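Local coordinates for protein glutamyl endopeptidase (Staphylococcus epidermidis, PDB 6PYM) that probably cuts peptide chains on the carboxyl side of glutamate, as a secreted chymotrypsin-like serine endopeptidase, at residues Ile86-Arg98 against Val196-Ile210. The protein carries 1 engineered substitution. Sequence-based numbering, arbitrary orientation.
Sequences IPYPGNSDLAILR and VYINDFVQQFLRNNI
Phe205 of helix 200-209 packs against the hairpin 86-98 where its strands run into the 88-94 loop, meeting Tyr88 edge-to-face. With CG anti to the backbone N (chi1 166°), its ring is thrown out from the helix. CB and CG lie against Tyr88, whose CD1 sits over one face, 3.6 Å from Phe205 CG; the ring planes are turned 67° apart. Tyr88 CA also rests over the Phe205 ring, a CH-pi contact 4.0 Å from that ring's centroid. Along one flank Phe205 CD1 meets Pro89 CD at 3.7 Å, and Phe205 CE1 continues to Pro87 O. On the other flank Phe205 CE2 touches both CG1 and CD1 of Ile96. At the tip, Phe205 CZ ends 3.5 Å from Ile96 CD1. Ile86 O lies at the ring edge. Ile96 CD1 is itself wedged between Phe205, Asn209 CB and Ile210 CD1. One turn earlier in the helix, Val202 splits its methyls: CG1 packs on Leu94 CD2 at 3.6 Å, CG2 against Tyr88 near its hydroxyl, which Glu156 binds. Toward the C-terminal end of the helix Asn209 ND2 is tied to Phe205 O, an almost straight bond (173°), while a water joins Asn209 OD1 to NH2 of Arg98, whose guanidinium also salt-bridges Glu45 and Glu84. The C-terminal helix following one domain's last strand thus packs on the other barrel beside the loop bearing Asp93, hydrogen-bonded to His51, the predicted charge-relay pair, as in the two-domain chymotrypsin fold.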
loop_
_atom_site.group_PDB
_atom_site.type_symbol
_atom_site.label_atom_id
_atom_site.label_comp_id
_atom_site.label_asym_id
_atom_site.label_seq_id
_atom_site.Cartn_x
_atom_site.Cartn_y
_atom_site.Cartn_z
ATOM N N ILE A 86 -7.696 -8.834 8.537
ATOM C CA ILE A 86 -8.822 -9.324 7.748
ATOM C C ILE A 86 -8.305 -9.716 6.368
ATOM O O ILE A 86 -8.222 -8.860 5.475
ATOM C CB ILE A 86 -9.927 -8.264 7.633
ATOM C CG1 ILE A 86 -10.309 -7.706 9.006
ATOM C CG2 ILE A 86 -11.143 -8.853 6.956
ATOM C CD1 ILE A 86 -11.147 -6.446 8.933
ATOM N N PRO A 87 -7.932 -10.972 6.146
ATOM C CA PRO A 87 -7.427 -11.357 4.821
ATOM C C PRO A 87 -8.543 -11.356 3.788
ATOM O O PRO A 87 -9.687 -11.705 4.086
ATOM C CB PRO A 87 -6.893 -12.777 5.044
ATOM C CG PRO A 87 -7.681 -13.293 6.216
ATOM C CD PRO A 87 -7.924 -12.098 7.100
ATOM N N TYR A 88 -8.209 -10.960 2.564
ATOM C CA TYR A 88 -9.143 -11.119 1.462
ATOM C C TYR A 88 -9.420 -12.607 1.270
ATOM O O TYR A 88 -8.478 -13.405 1.223
ATOM C CB TYR A 88 -8.506 -10.545 0.201
ATOM C CG TYR A 88 -9.327 -10.679 -1.052
ATOM C CD1 TYR A 88 -10.617 -10.169 -1.118
ATOM C CD2 TYR A 88 -8.803 -11.298 -2.180
ATOM C CE1 TYR A 88 -11.370 -10.275 -2.275
ATOM C CE2 TYR A 88 -9.544 -11.404 -3.345
ATOM C CZ TYR A 88 -10.834 -10.898 -3.380
ATOM O OH TYR A 88 -11.592 -10.996 -4.532
ATOM N N PRO A 89 -10.686 -13.027 1.166
ATOM C CA PRO A 89 -10.951 -14.469 1.033
ATOM C C PRO A 89 -10.446 -15.061 -0.270
ATOM O O PRO A 89 -10.177 -16.269 -0.324
ATOM C CB PRO A 89 -12.480 -14.569 1.152
ATOM C CG PRO A 89 -12.880 -13.342 1.903
ATOM C CD PRO A 89 -11.916 -12.269 1.455
ATOM N N GLY A 90 -10.310 -14.265 -1.316
ATOM C CA GLY A 90 -9.863 -14.782 -2.592
ATOM C C GLY A 90 -8.378 -15.099 -2.611
ATOM O O GLY A 90 -7.626 -14.830 -1.670
ATOM N N ASN A 91 -7.952 -15.677 -3.732
ATOM C CA ASN A 91 -6.586 -16.180 -3.873
ATOM C C ASN A 91 -5.639 -15.095 -4.385
ATOM O O ASN A 91 -4.974 -15.250 -5.408
ATOM C CB ASN A 91 -6.565 -17.400 -4.784
ATOM C CG ASN A 91 -7.261 -18.582 -4.168
ATOM O OD1 ASN A 91 -6.705 -19.259 -3.302
ATOM N ND2 ASN A 91 -8.485 -18.838 -4.601
ATOM N N SER A 92 -5.564 -13.999 -3.628
ATOM C CA SER A 92 -4.679 -12.882 -3.939
ATOM C C SER A 92 -4.062 -12.355 -2.653
ATOM O O SER A 92 -4.612 -12.518 -1.562
ATOM C CB SER A 92 -5.418 -11.756 -4.666
ATOM O OG SER A 92 -5.897 -12.202 -5.922
ATOM N N ASP A 93 -2.921 -11.676 -2.807
ATOM C CA ASP A 93 -2.074 -11.246 -1.692
ATOM C C ASP A 93 -2.555 -9.906 -1.122
ATOM O O ASP A 93 -1.850 -8.891 -1.154
ATOM C CB ASP A 93 -0.631 -11.145 -2.178
ATOM C CG ASP A 93 0.385 -11.171 -1.060
ATOM O OD1 ASP A 93 -0.001 -11.245 0.120
ATOM O OD2 ASP A 93 1.592 -11.104 -1.394
ATOM N N LEU A 94 -3.770 -9.907 -0.564
ATOM C CA LEU A 94 -4.408 -8.686 -0.076
ATOM C C LEU A 94 -4.974 -8.918 1.314
ATOM O O LEU A 94 -5.665 -9.916 1.551
ATOM C CB LEU A 94 -5.553 -8.277 -1.000
ATOM C CG LEU A 94 -6.346 -7.037 -0.575
ATOM C CD1 LEU A 94 -5.468 -5.779 -0.573
ATOM C CD2 LEU A 94 -7.566 -6.867 -1.474
ATOM N N ALA A 95 -4.725 -7.980 2.219
ATOM C CA ALA A 95 -5.335 -8.007 3.536
ATOM C C ALA A 95 -5.659 -6.592 3.979
ATOM O O ALA A 95 -4.954 -5.634 3.636
ATOM C CB ALA A 95 -4.407 -8.648 4.573
ATOM N N ILE A 96 -6.741 -6.466 4.740
ATOM C CA ILE A 96 -7.011 -5.262 5.513
ATOM C C ILE A 96 -6.348 -5.443 6.864
ATOM O O ILE A 96 -6.463 -6.510 7.482
ATOM C CB ILE A 96 -8.523 -5.051 5.697
ATOM C CG1 ILE A 96 -9.231 -4.892 4.348
ATOM C CG2 ILE A 96 -8.785 -3.863 6.624
ATOM C CD1 ILE A 96 -10.755 -4.978 4.439
ATOM N N LEU A 97 -5.651 -4.418 7.329
ATOM C CA LEU A 97 -5.194 -4.371 8.712
ATOM C C LEU A 97 -5.952 -3.245 9.392
ATOM O O LEU A 97 -5.813 -2.075 9.017
ATOM C CB LEU A 97 -3.687 -4.149 8.824
ATOM C CG LEU A 97 -3.169 -4.058 10.266
ATOM C CD1 LEU A 97 -3.338 -5.376 11.017
ATOM C CD2 LEU A 97 -1.725 -3.624 10.283
ATOM N N ARG A 98 -6.787 -3.603 10.361
ATOM C CA ARG A 98 -7.418 -2.615 11.216
ATOM C C ARG A 98 -6.444 -2.277 12.330
ATOM O O ARG A 98 -5.840 -3.179 12.920
ATOM C CB ARG A 98 -8.707 -3.196 11.792
ATOM C CG ARG A 98 -9.535 -2.244 12.628
ATOM C CD ARG A 98 -10.953 -2.783 12.772
ATOM N NE ARG A 98 -11.676 -2.690 11.507
ATOM C CZ ARG A 98 -12.497 -3.622 11.036
ATOM N NH1 ARG A 98 -12.708 -4.739 11.718
ATOM N NH2 ARG A 98 -13.105 -3.433 9.873
ATOM N N VAL A 196 -2.246 -6.789 -6.689
ATOM C CA VAL A 196 -3.636 -7.219 -6.606
ATOM C C VAL A 196 -4.490 -6.127 -7.223
ATOM O O VAL A 196 -4.521 -4.995 -6.726
ATOM C CB VAL A 196 -4.065 -7.476 -5.156
ATOM C CG1 VAL A 196 -5.508 -7.991 -5.120
ATOM C CG2 VAL A 196 -3.119 -8.453 -4.487
ATOM N N TYR A 197 -5.192 -6.470 -8.297
ATOM C CA TYR A 197 -6.053 -5.530 -8.999
ATOM C C TYR A 197 -7.361 -5.371 -8.237
ATOM O O TYR A 197 -8.005 -6.363 -7.882
ATOM C CB TYR A 197 -6.336 -6.103 -10.381
ATOM C CG TYR A 197 -7.113 -5.227 -11.325
ATOM C CD1 TYR A 197 -6.778 -3.894 -11.515
ATOM C CD2 TYR A 197 -8.158 -5.751 -12.070
ATOM C CE1 TYR A 197 -7.466 -3.104 -12.409
ATOM C CE2 TYR A 197 -8.857 -4.964 -12.967
ATOM C CZ TYR A 197 -8.503 -3.645 -13.130
ATOM O OH TYR A 197 -9.183 -2.851 -14.019
ATOM N N ILE A 198 -7.754 -4.128 -7.984
ATOM C CA ILE A 198 -8.962 -3.887 -7.208
ATOM C C ILE A 198 -10.170 -3.964 -8.137
ATOM O O ILE A 198 -10.721 -2.946 -8.572
ATOM C CB ILE A 198 -8.848 -2.577 -6.408
ATOM C CG1 ILE A 198 -7.674 -2.679 -5.426
ATOM C CG2 ILE A 198 -10.151 -2.267 -5.668
ATOM C CD1 ILE A 198 -7.272 -1.363 -4.780
ATOM N N ASN A 199 -10.554 -5.186 -8.481
ATOM C CA ASN A 199 -11.691 -5.416 -9.360
ATOM C C ASN A 199 -12.997 -5.350 -8.564
ATOM O O ASN A 199 -13.022 -5.002 -7.382
ATOM C CB ASN A 199 -11.507 -6.706 -10.155
ATOM C CG ASN A 199 -11.640 -7.957 -9.306
ATOM O OD1 ASN A 199 -11.983 -7.912 -8.126
ATOM N ND2 ASN A 199 -11.388 -9.103 -9.928
ATOM N N ASP A 200 -14.114 -5.695 -9.216
ATOM C CA ASP A 200 -15.418 -5.553 -8.571
ATOM C C ASP A 200 -15.534 -6.428 -7.329
ATOM O O ASP A 200 -16.134 -6.017 -6.328
ATOM C CB ASP A 200 -16.542 -5.861 -9.561
ATOM C CG ASP A 200 -16.674 -4.803 -10.639
ATOM O OD1 ASP A 200 -16.195 -3.668 -10.429
ATOM O OD2 ASP A 200 -17.275 -5.107 -11.693
ATOM N N PHE A 201 -14.971 -7.634 -7.367
ATOM C CA PHE A 201 -15.029 -8.506 -6.200
ATOM C C PHE A 201 -14.198 -7.956 -5.047
ATOM O O PHE A 201 -14.597 -8.050 -3.881
ATOM C CB PHE A 201 -14.580 -9.915 -6.577
ATOM C CG PHE A 201 -15.459 -10.566 -7.604
ATOM C CD1 PHE A 201 -16.692 -11.084 -7.245
ATOM C CD2 PHE A 201 -15.067 -10.642 -8.930
ATOM C CE1 PHE A 201 -17.512 -11.681 -8.191
ATOM C CE2 PHE A 201 -15.881 -11.238 -9.880
ATOM C CZ PHE A 201 -17.105 -11.756 -9.507
ATOM N N VAL A 202 -13.037 -7.373 -5.350
ATOM C CA VAL A 202 -12.255 -6.750 -4.292
ATOM C C VAL A 202 -12.999 -5.549 -3.726
ATOM O O VAL A 202 -13.004 -5.319 -2.513
ATOM C CB VAL A 202 -10.847 -6.393 -4.798
ATOM C CG1 VAL A 202 -10.079 -5.646 -3.716
ATOM C CG2 VAL A 202 -10.102 -7.666 -5.219
ATOM N N GLN A 203 -13.647 -4.775 -4.594
ATOM C CA GLN A 203 -14.404 -3.618 -4.130
ATOM C C GLN A 203 -15.529 -4.024 -3.187
ATOM O O GLN A 203 -15.816 -3.313 -2.218
ATOM C CB GLN A 203 -14.928 -2.825 -5.323
ATOM C CG GLN A 203 -13.810 -2.139 -6.084
ATOM C CD GLN A 203 -14.260 -1.556 -7.401
ATOM O OE1 GLN A 203 -15.317 -0.924 -7.479
ATOM N NE2 GLN A 203 -13.480 -1.772 -8.451
ATOM N N GLN A 204 -16.174 -5.167 -3.449
ATOM C CA GLN A 204 -17.204 -5.655 -2.536
ATOM C C GLN A 204 -16.613 -5.993 -1.176
ATOM O O GLN A 204 -17.178 -5.632 -0.139
ATOM C CB GLN A 204 -17.895 -6.877 -3.138
ATOM C CG GLN A 204 -18.711 -6.556 -4.370
ATOM C CD GLN A 204 -19.292 -7.790 -5.028
ATOM O OE1 GLN A 204 -18.902 -8.915 -4.721
ATOM N NE2 GLN A 204 -20.243 -7.583 -5.931
ATOM N N PHE A 205 -15.469 -6.674 -1.166
ATOM C CA PHE A 205 -14.767 -6.965 0.080
ATOM C C PHE A 205 -14.451 -5.688 0.849
ATOM O O PHE A 205 -14.615 -5.633 2.072
ATOM C CB PHE A 205 -13.497 -7.758 -0.258
ATOM C CG PHE A 205 -12.479 -7.853 0.859
ATOM C CD1 PHE A 205 -12.703 -8.655 1.966
ATOM C CD2 PHE A 205 -11.261 -7.193 0.755
ATOM C CE1 PHE A 205 -11.752 -8.763 2.966
ATOM C CE2 PHE A 205 -10.311 -7.303 1.747
ATOM C CZ PHE A 205 -10.559 -8.085 2.854
ATOM N N LEU A 206 -14.014 -4.642 0.147
ATOM C CA LEU A 206 -13.718 -3.379 0.821
ATOM C C LEU A 206 -14.974 -2.775 1.437
ATOM O O LEU A 206 -14.972 -2.374 2.606
ATOM C CB LEU A 206 -13.072 -2.399 -0.153
ATOM C CG LEU A 206 -11.713 -2.810 -0.714
ATOM C CD1 LEU A 206 -11.226 -1.734 -1.678
ATOM C CD2 LEU A 206 -10.694 -3.069 0.402
ATOM N N ARG A 207 -16.059 -2.688 0.658
ATOM C CA ARG A 207 -17.291 -2.084 1.169
ATOM C C ARG A 207 -17.824 -2.832 2.379
ATOM O O ARG A 207 -18.378 -2.219 3.301
ATOM C CB ARG A 207 -18.364 -2.050 0.082
ATOM C CG ARG A 207 -18.137 -1.005 -0.971
ATOM C CD ARG A 207 -19.320 -0.898 -1.913
ATOM N NE ARG A 207 -19.085 0.180 -2.866
ATOM C CZ ARG A 207 -18.745 0.013 -4.140
ATOM N NH1 ARG A 207 -18.633 -1.201 -4.643
ATOM N NH2 ARG A 207 -18.535 1.069 -4.912
ATOM N N ASN A 208 -17.685 -4.156 2.391
ATOM C CA ASN A 208 -18.259 -4.962 3.459
ATOM C C ASN A 208 -17.431 -4.967 4.729
ATOM O O ASN A 208 -17.903 -5.473 5.754
ATOM C CB ASN A 208 -18.534 -6.370 2.950
ATOM C CG ASN A 208 -19.677 -6.387 1.966
ATOM O OD1 ASN A 208 -20.670 -5.692 2.163
ATOM N ND2 ASN A 208 -19.529 -7.137 0.891
ATOM N N ASN A 209 -16.227 -4.406 4.700
ATOM C CA ASN A 209 -15.381 -4.327 5.879
ATOM C C ASN A 209 -14.985 -2.916 6.257
ATOM O O ASN A 209 -14.557 -2.700 7.396
ATOM C CB ASN A 209 -14.103 -5.148 5.675
ATOM C CG ASN A 209 -14.371 -6.614 5.695
ATOM O OD1 ASN A 209 -14.434 -7.214 6.768
ATOM N ND2 ASN A 209 -14.561 -7.206 4.528
ATOM N N ILE A 210 -15.129 -1.956 5.350
ATOM C CA ILE A 210 -14.640 -0.596 5.536
ATOM C C ILE A 210 -15.774 0.310 5.079
ATOM O O ILE A 210 -15.831 0.694 3.902
ATOM C CB ILE A 210 -13.364 -0.357 4.715
ATOM C CG1 ILE A 210 -12.330 -1.453 4.981
ATOM C CG2 ILE A 210 -12.777 1.012 5.027
ATOM C CD1 ILE A 210 -11.094 -1.357 4.113
HETATM O O HOH W 1 -14.761 -5.746 9.200
#